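Local atomic coordinates of branched-chain-amino-acid aminotransferase (Pseudomonas aeruginosa, PDB entry 6NST), a protein that probably catalyses the reversible pyridoxal-phosphate-dependent transfer of the amino group of leucine, isoleucine or valine to 2-oxoglutarate, a step of branched-chain amino acid biosynthesis. Residues R149-I154 with L186-Y191; D244-A249 with R270-G275. The protein carries 1 engineered substitution. All coordinates share one frame; numbering follows the deposited sequence.

Contact 1: residues R149-I154 with L186-Y191; sequences RHHVNI and LDPEGY
Where the loop after strand 140-145 leaves the mixed sheet of the class-IV aminotransferase fold, R149 meets L186 at the head of a beta hairpin whose type I turn runs from D187 to G190. The N-H of R149 donates to L186 O over 2.8 Å in a nearly straight bond (168° at the hydrogen), a single backbone bond just beyond the parallel pair 140-145 and 182-186. CB of R149 lies against the same carbonyl, but with CG anti to the backbone N (chi1 -162°) and a bend at chi2 the guanidinium is carried away from the turn, to a salt bridge with E194 and hydrogen bonds to N167 and S168.

P188 packs beside this bond. Its CD sits 3.7 Å from R149 O and 3.8 Å from H150 O, while CG comes within 3.7 Å of CD2 of H151, meeting the imidazole obliquely. Proline suits the second position of a type I turn, since its ring already imposes the phi needed there. D187 ties the turn from within: OD1 takes the N-H of Y191 (2.7 Å) on its syn side but tilted out of the carboxylate plane, with weak bonds from E189 N and G190 N. G190 has a positive phi, at which a side chain would collide with the preceding carbonyl oxygen. On the other segment, H151 ND1 accepts N153 N at 3.0 Å, a donor somewhat out of the ring plane, which helps to set the rotation of the ring.

The hairpin joins strands 182-186 and 192-195, and the facing loop continues toward helix 166-177, with N153 and I154 bonded to a second subunit.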
loop_
_atom_site.group_PDB
_atom_site.type_symbol
_atom_site.label_atom_id
_atom_site.label_comp_id
_atom_site.label_asym_id
_atom_site.label_seq_id
_atom_site.Cartn_x
_atom_site.Cartn_y
_atom_site.Cartn_z
ATOM N N ARG A 149 10.231 1.378 7.993
ATOM C CA ARG A 149 10.949 2.640 7.893
ATOM C C ARG A 149 10.003 3.753 7.428
ATOM O O ARG A 149 8.887 3.507 6.966
ATOM C CB ARG A 149 12.144 2.496 6.947
ATOM C CG ARG A 149 13.217 3.579 7.080
ATOM C CD ARG A 149 13.640 3.789 8.527
ATOM N NE ARG A 149 14.740 4.745 8.643
ATOM C CZ ARG A 149 15.266 5.147 9.798
ATOM N NH1 ARG A 149 14.791 4.680 10.945
ATOM N NH2 ARG A 149 16.265 6.017 9.807
ATOM N N HIS A 150 10.472 4.994 7.560
ATOM C CA HIS A 150 9.635 6.163 7.319
ATOM C C HIS A 150 9.054 6.164 5.908
ATOM O O HIS A 150 9.669 5.683 4.953
ATOM C CB HIS A 150 10.441 7.444 7.546
ATOM C CG HIS A 150 10.669 7.767 8.989
ATOM N ND1 HIS A 150 9.650 8.154 9.833
ATOM C CD2 HIS A 150 11.798 7.770 9.736
ATOM C CE1 HIS A 150 10.141 8.376 11.039
ATOM N NE2 HIS A 150 11.443 8.152 11.007
ATOM N N HIS A 151 7.854 6.728 5.791
ATOM C CA HIS A 151 7.124 6.832 4.534
ATOM C C HIS A 151 7.376 8.204 3.920
ATOM O O HIS A 151 7.269 9.224 4.608
ATOM C CB HIS A 151 5.630 6.611 4.781
ATOM C CG HIS A 151 4.800 6.561 3.536
ATOM N ND1 HIS A 151 4.433 7.691 2.838
ATOM C CD2 HIS A 151 4.235 5.517 2.884
ATOM C CE1 HIS A 151 3.694 7.345 1.800
ATOM N NE2 HIS A 151 3.558 6.032 1.805
ATOM N N VAL A 152 7.695 8.224 2.621
ATOM C CA VAL A 152 8.162 9.446 1.967
ATOM C C VAL A 152 7.128 10.561 1.976
ATOM O O VAL A 152 7.479 11.722 1.739
ATOM C CB VAL A 152 8.597 9.150 0.517
ATOM C CG1 VAL A 152 9.784 8.207 0.502
ATOM C CG2 VAL A 152 7.433 8.580 -0.280
ATOM N N ASN A 153 5.857 10.250 2.221
ATOM C CA ASN A 153 4.826 11.274 2.294
ATOM C C ASN A 153 4.252 11.442 3.693
ATOM O O ASN A 153 3.297 12.207 3.873
ATOM C CB ASN A 153 3.696 10.976 1.302
ATOM C CG ASN A 153 2.837 12.193 1.026
ATOM O OD1 ASN A 153 3.298 13.327 1.157
ATOM N ND2 ASN A 153 1.580 11.968 0.660
ATOM N N ILE A 154 4.797 10.748 4.685
ATOM C CA ILE A 154 4.423 10.953 6.079
ATOM C C ILE A 154 5.459 11.795 6.805
ATOM O O ILE A 154 5.123 12.767 7.481
ATOM C CB ILE A 154 4.207 9.596 6.783
ATOM C CG1 ILE A 154 3.052 8.839 6.124
ATOM C CG2 ILE A 154 3.950 9.808 8.265
ATOM C CD1 ILE A 154 2.777 7.478 6.736
ATOM N N LEU A 186 13.193 -1.794 6.463
ATOM C CA LEU A 186 12.484 -1.972 5.204
ATOM C C LEU A 186 11.493 -0.832 5.009
ATOM O O LEU A 186 10.844 -0.393 5.963
ATOM C CB LEU A 186 11.742 -3.312 5.169
ATOM C CG LEU A 186 12.528 -4.559 5.579
ATOM C CD1 LEU A 186 11.616 -5.768 5.581
ATOM C CD2 LEU A 186 13.719 -4.788 4.655
ATOM N N ASP A 187 11.376 -0.359 3.767
ATOM C CA ASP A 187 10.446 0.711 3.436
ATOM C C ASP A 187 9.012 0.172 3.444
ATOM O O ASP A 187 8.795 -1.035 3.567
ATOM C CB ASP A 187 10.822 1.331 2.085
ATOM C CG ASP A 187 10.780 0.334 0.938
ATOM O OD1 ASP A 187 10.338 -0.815 1.135
ATOM O OD2 ASP A 187 11.202 0.712 -0.175
ATOM N N PRO A 188 8.006 1.049 3.329
ATOM C CA PRO A 188 6.611 0.566 3.312
ATOM C C PRO A 188 6.283 -0.408 2.184
ATOM O O PRO A 188 5.217 -1.035 2.231
ATOM C CB PRO A 188 5.798 1.860 3.179
ATOM C CG PRO A 188 6.642 2.879 3.856
ATOM C CD PRO A 188 8.065 2.511 3.520
ATOM N N GLU A 189 7.145 -0.561 1.184
ATOM C CA GLU A 189 6.924 -1.545 0.133
ATOM C C GLU A 189 7.602 -2.879 0.417
ATOM O O GLU A 189 7.330 -3.857 -0.289
ATOM C CB GLU A 189 7.409 -0.998 -1.215
ATOM C CG GLU A 189 6.486 0.051 -1.822
ATOM C CD GLU A 189 7.243 1.212 -2.436
ATOM O OE1 GLU A 189 8.014 1.873 -1.707
ATOM O OE2 GLU A 189 7.071 1.462 -3.648
ATOM N N GLY A 190 8.464 -2.948 1.432
ATOM C CA GLY A 190 9.129 -4.180 1.800
ATOM C C GLY A 190 10.570 -4.294 1.354
ATOM O O GLY A 190 11.221 -5.295 1.674
ATOM N N TYR A 191 11.087 -3.308 0.629
ATOM C CA TYR A 191 12.460 -3.326 0.151
ATOM C C TYR A 191 13.404 -2.751 1.203
ATOM O O TYR A 191 12.995 -2.018 2.107
ATOM C CB TYR A 191 12.577 -2.543 -1.160
ATOM C CG TYR A 191 11.747 -3.140 -2.274
ATOM C CD1 TYR A 191 10.432 -2.742 -2.473
ATOM C CD2 TYR A 191 12.270 -4.117 -3.111
ATOM C CE1 TYR A 191 9.664 -3.290 -3.479
ATOM C CE2 TYR A 191 11.508 -4.672 -4.126
ATOM C CZ TYR A 191 10.206 -4.253 -4.302
ATOM O OH TYR A 191 9.435 -4.795 -5.301
#

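Contact 2: residues D244-A249 with R270-G275; sequences DEVYIA and RKIGAG
The guanidinium of R270 lies flat on one face of the Y247 ring, the planes only 9° apart and the centres 4.4 Å from each other. CD of R270 stands over the middle of the ring, 3.8 Å from the centroid and 8° off its normal, a CH-pi contact, while NE rides over the rim at 3.6 Å from CE2 of Y247. Thus the aliphatic part of the arginine covers the ring centre and the charged end is displaced toward CE2 and CZ, an offset stack. The bend at chi2 lays the arginine chain across the aromatic face. Both polar ends have partners elsewhere: Y247 OH bonds to D268 and R243, and R270 NH1 to the carbonyl of D268. R270 NH2 reaches I68 O of a neighbouring subunit.

Y247 closes the short helix 243-247, whereas R270 begins the strand 270-271 that pairs antiparallel with strand 262-267; the stack therefore fastens a helix end to the edge of the mixed sheet. Beyond it, I272 sends CD1 to within 3.3 Å of V246 O and 4.4 Å of V246 CG1, its branched chain packing beside the last helical turn, where V267 touches both residues.

One water bridges the polar rim. It sits 2.7 Å from Y247 O and, at a doubtfully short 2.5 Å, from A249 O, with more acceptors in reach than it has protons, and it accepts the N-H of G273 at 2.7 Å. Glycine fits the first inner corner of the type II' turn I272-G275 because of its phi of 63°.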
loop_
_atom_site.group_PDB
_atom_site.type_symbol
_atom_site.label_atom_id
_atom_site.label_comp_id
_atom_site.label_asym_id
_atom_site.label_seq_id
_atom_site.Cartn_x
_atom_site.Cartn_y
_atom_site.Cartn_z
ATOM N N ASP A 244 16.184 -10.775 1.210
ATOM C CA ASP A 244 16.861 -12.027 0.902
ATOM C C ASP A 244 17.971 -11.850 -0.123
ATOM O O ASP A 244 18.845 -12.717 -0.228
ATOM C CB ASP A 244 15.850 -13.086 0.438
ATOM C CG ASP A 244 14.884 -12.571 -0.616
ATOM O OD1 ASP A 244 14.511 -13.366 -1.507
ATOM O OD2 ASP A 244 14.489 -11.387 -0.556
ATOM N N GLU A 245 17.969 -10.741 -0.863
ATOM C CA GLU A 245 19.121 -10.402 -1.690
ATOM C C GLU A 245 20.338 -10.078 -0.831
ATOM O O GLU A 245 21.472 -10.372 -1.225
ATOM C CB GLU A 245 18.765 -9.228 -2.607
ATOM C CG GLU A 245 19.869 -8.791 -3.551
ATOM C CD GLU A 245 19.406 -7.724 -4.529
ATOM O OE1 GLU A 245 18.189 -7.430 -4.563
ATOM O OE2 GLU A 245 20.260 -7.180 -5.262
ATOM N N VAL A 246 20.122 -9.486 0.347
ATOM C CA VAL A 246 21.218 -9.247 1.280
ATOM C C VAL A 246 21.750 -10.563 1.835
ATOM O O VAL A 246 22.957 -10.698 2.073
ATOM C CB VAL A 246 20.757 -8.306 2.411
ATOM C CG1 VAL A 246 21.907 -8.005 3.367
ATOM C CG2 VAL A 246 20.183 -7.020 1.835
ATOM N N TYR A 247 20.869 -11.548 2.048
ATOM C CA TYR A 247 21.292 -12.821 2.627
ATOM C C TYR A 247 22.353 -13.502 1.768
ATOM O O TYR A 247 23.270 -14.142 2.295
ATOM C CB TYR A 247 20.093 -13.758 2.802
ATOM C CG TYR A 247 19.009 -13.295 3.756
ATOM C CD1 TYR A 247 19.218 -12.242 4.640
ATOM C CD2 TYR A 247 17.768 -13.929 3.774
ATOM C CE1 TYR A 247 18.218 -11.828 5.509
ATOM C CE2 TYR A 247 16.768 -13.523 4.637
ATOM C CZ TYR A 247 16.997 -12.471 5.502
ATOM O OH TYR A 247 16.002 -12.069 6.365
ATOM N N ILE A 248 22.245 -13.378 0.447
ATOM C CA ILE A 248 23.113 -14.102 -0.475
ATOM C C ILE A 248 24.184 -13.192 -1.083
ATOM O O ILE A 248 24.792 -13.546 -2.092
ATOM C CB ILE A 248 22.303 -14.805 -1.574
ATOM C CG1 ILE A 248 21.532 -13.778 -2.407
ATOM C CG2 ILE A 248 21.372 -15.834 -0.961
ATOM C CD1 ILE A 248 20.728 -14.383 -3.539
ATOM N N ALA A 249 24.423 -12.027 -0.490
ATOM C CA ALA A 249 25.488 -11.161 -0.970
ATOM C C ALA A 249 26.846 -11.675 -0.506
ATOM O O ALA A 249 26.955 -12.386 0.497
ATOM C CB ALA A 249 25.277 -9.727 -0.483
ATOM N N ARG A 270 21.549 -15.310 8.955
ATOM C CA ARG A 270 22.202 -15.749 7.727
ATOM C C ARG A 270 23.623 -15.203 7.689
ATOM O O ARG A 270 23.828 -13.985 7.755
ATOM C CB ARG A 270 21.440 -15.282 6.486
ATOM C CG ARG A 270 20.214 -16.094 6.136
ATOM C CD ARG A 270 19.027 -15.672 6.965
ATOM N NE ARG A 270 17.815 -16.378 6.575
ATOM C CZ ARG A 270 16.650 -16.242 7.195
ATOM N NH1 ARG A 270 16.542 -15.426 8.234
ATOM N NH2 ARG A 270 15.595 -16.923 6.775
ATOM N N LYS A 271 24.599 -16.100 7.573
ATOM C CA LYS A 271 25.983 -15.683 7.401
ATOM C C LYS A 271 26.144 -14.959 6.068
ATOM O O LYS A 271 25.676 -15.438 5.030
ATOM C CB LYS A 271 26.911 -16.899 7.476
ATOM C CG LYS A 271 28.396 -16.586 7.350
ATOM C CD LYS A 271 29.241 -17.855 7.440
ATOM C CE LYS A 271 28.873 -18.852 6.345
ATOM N NZ LYS A 271 29.656 -20.123 6.432
ATOM N N ILE A 272 26.788 -13.794 6.100
ATOM C CA ILE A 272 27.027 -12.997 4.900
ATOM C C ILE A 272 28.353 -13.463 4.308
ATOM O O ILE A 272 29.427 -13.141 4.824
ATOM C CB ILE A 272 27.040 -11.497 5.204
ATOM C CG1 ILE A 272 25.707 -11.056 5.810
ATOM C CG2 ILE A 272 27.326 -10.699 3.938
ATOM C CD1 ILE A 272 24.532 -11.249 4.887
ATOM N N GLY A 273 28.279 -14.221 3.219
ATOM C CA GLY A 273 29.491 -14.696 2.572
ATOM C C GLY A 273 30.274 -15.614 3.490
ATOM O O GLY A 273 29.781 -16.658 3.933
ATOM N N ALA A 274 31.512 -15.226 3.794
ATOM C CA ALA A 274 32.377 -15.992 4.680
ATOM C C ALA A 274 32.231 -15.596 6.144
ATOM O O ALA A 274 32.929 -16.156 6.994
ATOM C CB ALA A 274 33.839 -15.841 4.251
ATOM N N GLY A 275 31.350 -14.648 6.457
ATOM C CA GLY A 275 31.137 -14.242 7.830
ATOM C C GLY A 275 32.170 -13.295 8.394
ATOM O O GLY A 275 32.179 -13.068 9.608
HETATM O O HOH W 1 25.964 -14.174 1.871
#

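Overall arrangement
Contacts 1 and 2 come in series along the chain: the first pairing, 149-154 with 186-191, is complete before helix 243-247 and the second begin. Their centres lie 23 Å apart, and their nearest atoms, about 7 Å apart, do not touch. Both border the same mixed sheet, in which strand 140-145 pairs in parallel with 182-186 and with 262-267; contact 1 follows the first of these pairs, contact 2 the end strand 270-271 beside 262-267. The fourth subunit touches both, so these loops and edges also belong to the surface through which the hexamer assembles. Contact 1 lies nearer the probable cofactor lysine, K160, whereas contact 2 lies away from that site.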